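Cystatin-2 (Ornithodoros moubata, PDB 3L0R) inhibits cysteine proteinases, with broad specificity for mammalian cathepsins that takes in cathepsins L, S, B, C and H. Local coordinates at residues A[29-42]-A[58-72]. Sequence-based numbering, arbitrary orientation. Where two conformers were deposited one is given.
Sequences TEGREFYDTVVTVK and IEISPSVCKIGEVQY
Y35 is wedged between I67 and Y72, and its side chain carries much of the contact between 29-42 and 58-72. CB lies close to S63 OG and to CD1 of Y72; CG, anti to the carbonyl carbon (chi1 -71°), puts the ring between I67 and Y72. At CG the ring meets that same CD1 at 3.5 Å, the edge of Y72 turned toward the Y35 face in an edge-to-face pair with planes at 71°. Further out, Y72 CB sits over the centre of this face, while I67 CG1 covers the opposite one, 3.7 Å from the Y35 ring centroid. CD2 touches CB of C65, the half-cystine joined to C77, and CE2 has V70 O at the ring edge. At the tip, OH shares one water with G68 N and V70 O and another with Y72 N and Q71 OE1. Cut back to an alanine, Y35 would probably leave a gap between I67 and Y72 and both waters without their phenolic partner. Both segments run along the long antiparallel hairpin 34-48/52-66 of the cystatin fold, whose sheet curls around helix 15-25, with the flanking 29-33 and 67-72 in loops. The register slips between F34 and D36 and at a classic bulge where V39 N and T40 N both donate to E59 O. Y35 O also takes two donors, S63 N at 2.8 Å and S63 OG at 2.7 Å, the hydroxyl coming from above the carbonyl plane. That hydroxyl accepts from C65 N in an ST turn. Y72 OH reaches T37 OG1 and H22. Salt bridges join E33 to K66 and K42 to E59.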
# COMPACT_ATOMS: atom_id res chain seq x y z
N THR A 29 -5.25 -6.71 -7.94
CA THR A 29 -6.54 -6.84 -8.62
C THR A 29 -6.90 -8.26 -9.06
O THR A 29 -8.02 -8.52 -9.51
CB THR A 29 -6.63 -5.89 -9.85
OG1 THR A 29 -5.60 -6.22 -10.78
CG2 THR A 29 -6.51 -4.43 -9.41
N GLU A 30 -5.94 -9.17 -8.94
CA GLU A 30 -6.09 -10.56 -9.33
C GLU A 30 -7.14 -11.27 -8.47
O GLU A 30 -7.10 -11.20 -7.25
CB GLU A 30 -4.72 -11.25 -9.26
CG GLU A 30 -4.65 -12.69 -9.77
CD GLU A 30 -3.29 -13.37 -9.50
OE1 GLU A 30 -2.32 -12.65 -9.13
OE2 GLU A 30 -3.19 -14.61 -9.66
N GLY A 31 -8.10 -11.94 -9.12
CA GLY A 31 -9.08 -12.81 -8.46
C GLY A 31 -10.04 -12.14 -7.50
O GLY A 31 -10.48 -12.77 -6.51
N ARG A 32 -10.37 -10.87 -7.77
CA ARG A 32 -11.29 -10.08 -6.95
C ARG A 32 -12.31 -9.38 -7.83
O ARG A 32 -12.01 -8.97 -8.95
CB ARG A 32 -10.56 -8.93 -6.26
CG ARG A 32 -9.49 -9.30 -5.37
CD ARG A 32 -8.43 -8.25 -5.45
NE ARG A 32 -7.60 -8.31 -4.26
CZ ARG A 32 -6.57 -9.13 -4.08
NH1 ARG A 32 -6.18 -9.98 -5.02
NH2 ARG A 32 -5.92 -9.08 -2.93
N GLU A 33 -13.49 -9.19 -7.26
CA GLU A 33 -14.53 -8.38 -7.87
C GLU A 33 -14.29 -6.89 -7.52
O GLU A 33 -14.54 -6.01 -8.34
CB GLU A 33 -15.87 -8.87 -7.34
CG GLU A 33 -17.12 -8.17 -7.86
CD GLU A 33 -18.39 -8.74 -7.26
OE1 GLU A 33 -18.32 -9.35 -6.17
OE2 GLU A 33 -19.46 -8.57 -7.86
N PHE A 34 -13.78 -6.62 -6.32
CA PHE A 34 -13.63 -5.25 -5.83
C PHE A 34 -12.19 -4.92 -5.53
O PHE A 34 -11.41 -5.79 -5.15
CB PHE A 34 -14.44 -5.04 -4.55
CG PHE A 34 -15.90 -5.21 -4.74
CD1 PHE A 34 -16.70 -4.13 -5.11
CD2 PHE A 34 -16.50 -6.46 -4.57
CE1 PHE A 34 -18.09 -4.27 -5.31
CE2 PHE A 34 -17.88 -6.63 -4.76
CZ PHE A 34 -18.68 -5.53 -5.13
N TYR A 35 -11.85 -3.64 -5.67
CA TYR A 35 -10.60 -3.17 -5.14
C TYR A 35 -10.60 -3.36 -3.64
O TYR A 35 -11.63 -3.15 -2.97
CB TYR A 35 -10.38 -1.68 -5.44
CG TYR A 35 -10.10 -1.37 -6.89
CD1 TYR A 35 -8.84 -1.60 -7.45
CD2 TYR A 35 -11.08 -0.80 -7.70
CE1 TYR A 35 -8.57 -1.28 -8.81
CE2 TYR A 35 -10.84 -0.48 -9.04
CZ TYR A 35 -9.58 -0.73 -9.59
OH TYR A 35 -9.36 -0.40 -10.90
N ASP A 36 -9.46 -3.78 -3.11
CA ASP A 36 -9.21 -3.67 -1.68
C ASP A 36 -8.74 -2.24 -1.43
O ASP A 36 -8.22 -1.57 -2.35
CB ASP A 36 -8.14 -4.66 -1.21
CG ASP A 36 -8.60 -6.10 -1.25
OD1 ASP A 36 -9.79 -6.39 -1.00
OD2 ASP A 36 -7.74 -6.96 -1.54
N THR A 37 -8.92 -1.78 -0.20
CA THR A 37 -8.43 -0.46 0.15
C THR A 37 -7.73 -0.47 1.51
O THR A 37 -7.76 -1.46 2.24
CB THR A 37 -9.58 0.60 0.11
OG1 THR A 37 -9.03 1.92 0.27
CG2 THR A 37 -10.64 0.33 1.20
N VAL A 38 -7.11 0.66 1.83
CA VAL A 38 -6.40 0.81 3.07
C VAL A 38 -7.31 1.31 4.19
O VAL A 38 -8.04 2.28 4.02
CB VAL A 38 -5.20 1.76 2.90
CG1 VAL A 38 -4.44 1.91 4.23
CG2 VAL A 38 -4.28 1.24 1.84
N VAL A 39 -7.25 0.63 5.34
CA VAL A 39 -7.93 1.05 6.53
C VAL A 39 -6.91 1.77 7.41
O VAL A 39 -7.19 2.84 7.94
CB VAL A 39 -8.52 -0.17 7.29
CG1 VAL A 39 -9.13 0.23 8.64
CG2 VAL A 39 -9.57 -0.86 6.44
N THR A 40 -5.73 1.18 7.57
CA THR A 40 -4.72 1.78 8.44
C THR A 40 -3.29 1.43 8.04
O THR A 40 -3.05 0.39 7.45
CB THR A 40 -5.02 1.52 9.96
OG1 THR A 40 -3.82 1.55 10.72
CG2 THR A 40 -5.66 0.17 10.18
N VAL A 41 -2.37 2.35 8.30
CA VAL A 41 -0.93 2.15 8.12
C VAL A 41 -0.35 1.95 9.52
O VAL A 41 -0.27 2.90 10.30
CB VAL A 41 -0.23 3.36 7.41
CG1 VAL A 41 1.29 3.09 7.15
CG2 VAL A 41 -0.93 3.70 6.10
N LYS A 42 0.05 0.72 9.83
CA LYS A 42 0.49 0.36 11.17
C LYS A 42 1.97 0.65 11.39
O LYS A 42 2.38 1.10 12.46
CB LYS A 42 0.19 -1.11 11.46
CG LYS A 42 -1.27 -1.39 11.71
CD LYS A 42 -1.65 -2.78 11.24
CE LYS A 42 -1.14 -3.89 12.16
NZ LYS A 42 -2.18 -4.95 12.43
N ILE A 58 0.25 -2.69 6.78
CA ILE A 58 -1.04 -2.02 6.65
C ILE A 58 -2.18 -2.98 6.92
O ILE A 58 -2.03 -4.20 6.79
CB ILE A 58 -1.23 -1.41 5.25
CG1 ILE A 58 -1.53 -2.51 4.22
CG2 ILE A 58 0.02 -0.54 4.85
CD1 ILE A 58 -1.13 -2.18 2.78
N GLU A 59 -3.32 -2.41 7.31
CA GLU A 59 -4.57 -3.15 7.35
C GLU A 59 -5.42 -2.79 6.16
O GLU A 59 -5.62 -1.61 5.84
CB GLU A 59 -5.31 -2.91 8.65
CG GLU A 59 -4.64 -3.62 9.80
CD GLU A 59 -5.21 -3.24 11.14
OE1 GLU A 59 -6.10 -2.36 11.19
OE2 GLU A 59 -4.74 -3.82 12.15
N ILE A 60 -5.91 -3.83 5.49
CA ILE A 60 -6.72 -3.66 4.30
C ILE A 60 -8.11 -4.24 4.48
O ILE A 60 -8.35 -5.05 5.39
CB ILE A 60 -6.04 -4.24 3.02
CG1 ILE A 60 -6.08 -5.77 3.02
CG2 ILE A 60 -4.62 -3.66 2.86
CD1 ILE A 60 -5.72 -6.41 1.68
N SER A 61 -9.01 -3.83 3.59
CA SER A 61 -10.42 -4.21 3.67
C SER A 61 -10.99 -4.02 2.28
O SER A 61 -10.63 -3.07 1.60
CB SER A 61 -11.17 -3.31 4.66
OG SER A 61 -12.29 -3.98 5.21
N PRO A 62 -11.89 -4.93 1.85
CA PRO A 62 -12.55 -4.75 0.54
C PRO A 62 -13.33 -3.43 0.47
O PRO A 62 -14.05 -3.09 1.42
CB PRO A 62 -13.52 -5.93 0.47
CG PRO A 62 -12.98 -6.95 1.46
CD PRO A 62 -12.30 -6.16 2.54
N SER A 63 -13.19 -2.72 -0.66
CA SER A 63 -13.86 -1.44 -0.90
C SER A 63 -15.18 -1.58 -1.65
O SER A 63 -15.56 -2.65 -2.09
CB SER A 63 -12.94 -0.46 -1.66
OG SER A 63 -12.89 -0.74 -3.05
N VAL A 64 -15.88 -0.46 -1.78
CA VAL A 64 -17.11 -0.40 -2.53
C VAL A 64 -16.88 -0.32 -4.05
O VAL A 64 -17.83 -0.44 -4.84
CB VAL A 64 -17.96 0.80 -2.08
CG1 VAL A 64 -18.44 0.61 -0.62
CG2 VAL A 64 -17.18 2.11 -2.27
N CYS A 65 -15.63 -0.14 -4.47
CA CYS A 65 -15.33 0.03 -5.90
C CYS A 65 -15.11 -1.27 -6.64
O CYS A 65 -14.20 -2.02 -6.33
CB CYS A 65 -14.11 0.91 -6.10
SG CYS A 65 -14.32 2.61 -5.60
N LYS A 66 -15.96 -1.51 -7.63
CA LYS A 66 -15.84 -2.69 -8.45
C LYS A 66 -14.80 -2.50 -9.55
O LYS A 66 -14.83 -1.53 -10.33
CB LYS A 66 -17.20 -3.07 -9.02
CG LYS A 66 -17.30 -4.54 -9.36
CD LYS A 66 -18.49 -4.80 -10.22
CE LYS A 66 -18.31 -6.07 -11.02
NZ LYS A 66 -18.95 -7.20 -10.32
N ILE A 67 -13.85 -3.43 -9.60
CA ILE A 67 -12.76 -3.41 -10.54
C ILE A 67 -13.30 -3.45 -11.98
O ILE A 67 -14.20 -4.24 -12.29
CB ILE A 67 -11.80 -4.59 -10.25
CG1 ILE A 67 -11.14 -4.41 -8.88
CG2 ILE A 67 -10.76 -4.76 -11.40
CD1 ILE A 67 -10.38 -5.63 -8.38
N GLY A 68 -12.74 -2.60 -12.84
CA GLY A 68 -13.14 -2.55 -14.24
C GLY A 68 -14.40 -1.74 -14.47
O GLY A 68 -14.78 -1.49 -15.62
N GLU A 69 -15.07 -1.36 -13.38
CA GLU A 69 -16.27 -0.54 -13.43
C GLU A 69 -15.94 0.93 -13.14
O GLU A 69 -16.53 1.83 -13.72
CB GLU A 69 -17.30 -1.08 -12.43
CG GLU A 69 -18.74 -0.78 -12.78
CD GLU A 69 -19.71 -1.84 -12.28
OE1 GLU A 69 -19.74 -2.94 -12.87
OE2 GLU A 69 -20.45 -1.57 -11.30
N VAL A 70 -14.98 1.15 -12.24
CA VAL A 70 -14.52 2.51 -11.91
C VAL A 70 -13.01 2.54 -11.79
O VAL A 70 -12.36 1.50 -11.64
CB VAL A 70 -15.15 3.07 -10.58
CG1 VAL A 70 -16.65 3.31 -10.72
CG2 VAL A 70 -14.82 2.18 -9.38
N GLN A 71 -12.44 3.75 -11.87
CA GLN A 71 -11.03 3.93 -11.58
C GLN A 71 -10.88 4.01 -10.06
O GLN A 71 -11.76 4.57 -9.37
CB GLN A 71 -10.51 5.20 -12.26
CG GLN A 71 -9.09 5.09 -12.84
CD GLN A 71 -8.98 4.15 -14.07
OE1 GLN A 71 -8.29 3.12 -14.02
NE2 GLN A 71 -9.64 4.52 -15.16
N TYR A 72 -9.80 3.44 -9.53
CA TYR A 72 -9.51 3.49 -8.10
C TYR A 72 -9.17 4.89 -7.61
O TYR A 72 -8.31 5.55 -8.18
CB TYR A 72 -8.34 2.56 -7.74
CG TYR A 72 -8.09 2.52 -6.24
CD1 TYR A 72 -8.69 1.53 -5.44
CD2 TYR A 72 -7.30 3.50 -5.60
CE1 TYR A 72 -8.48 1.50 -4.05
CE2 TYR A 72 -7.09 3.48 -4.23
CZ TYR A 72 -7.69 2.48 -3.46
OH TYR A 72 -7.50 2.46 -2.09
O HOH W 1 -15.00 -6.68 -10.85
O HOH W 2 -11.21 -0.44 -12.71
O HOH W 3 -7.86 2.23 -11.34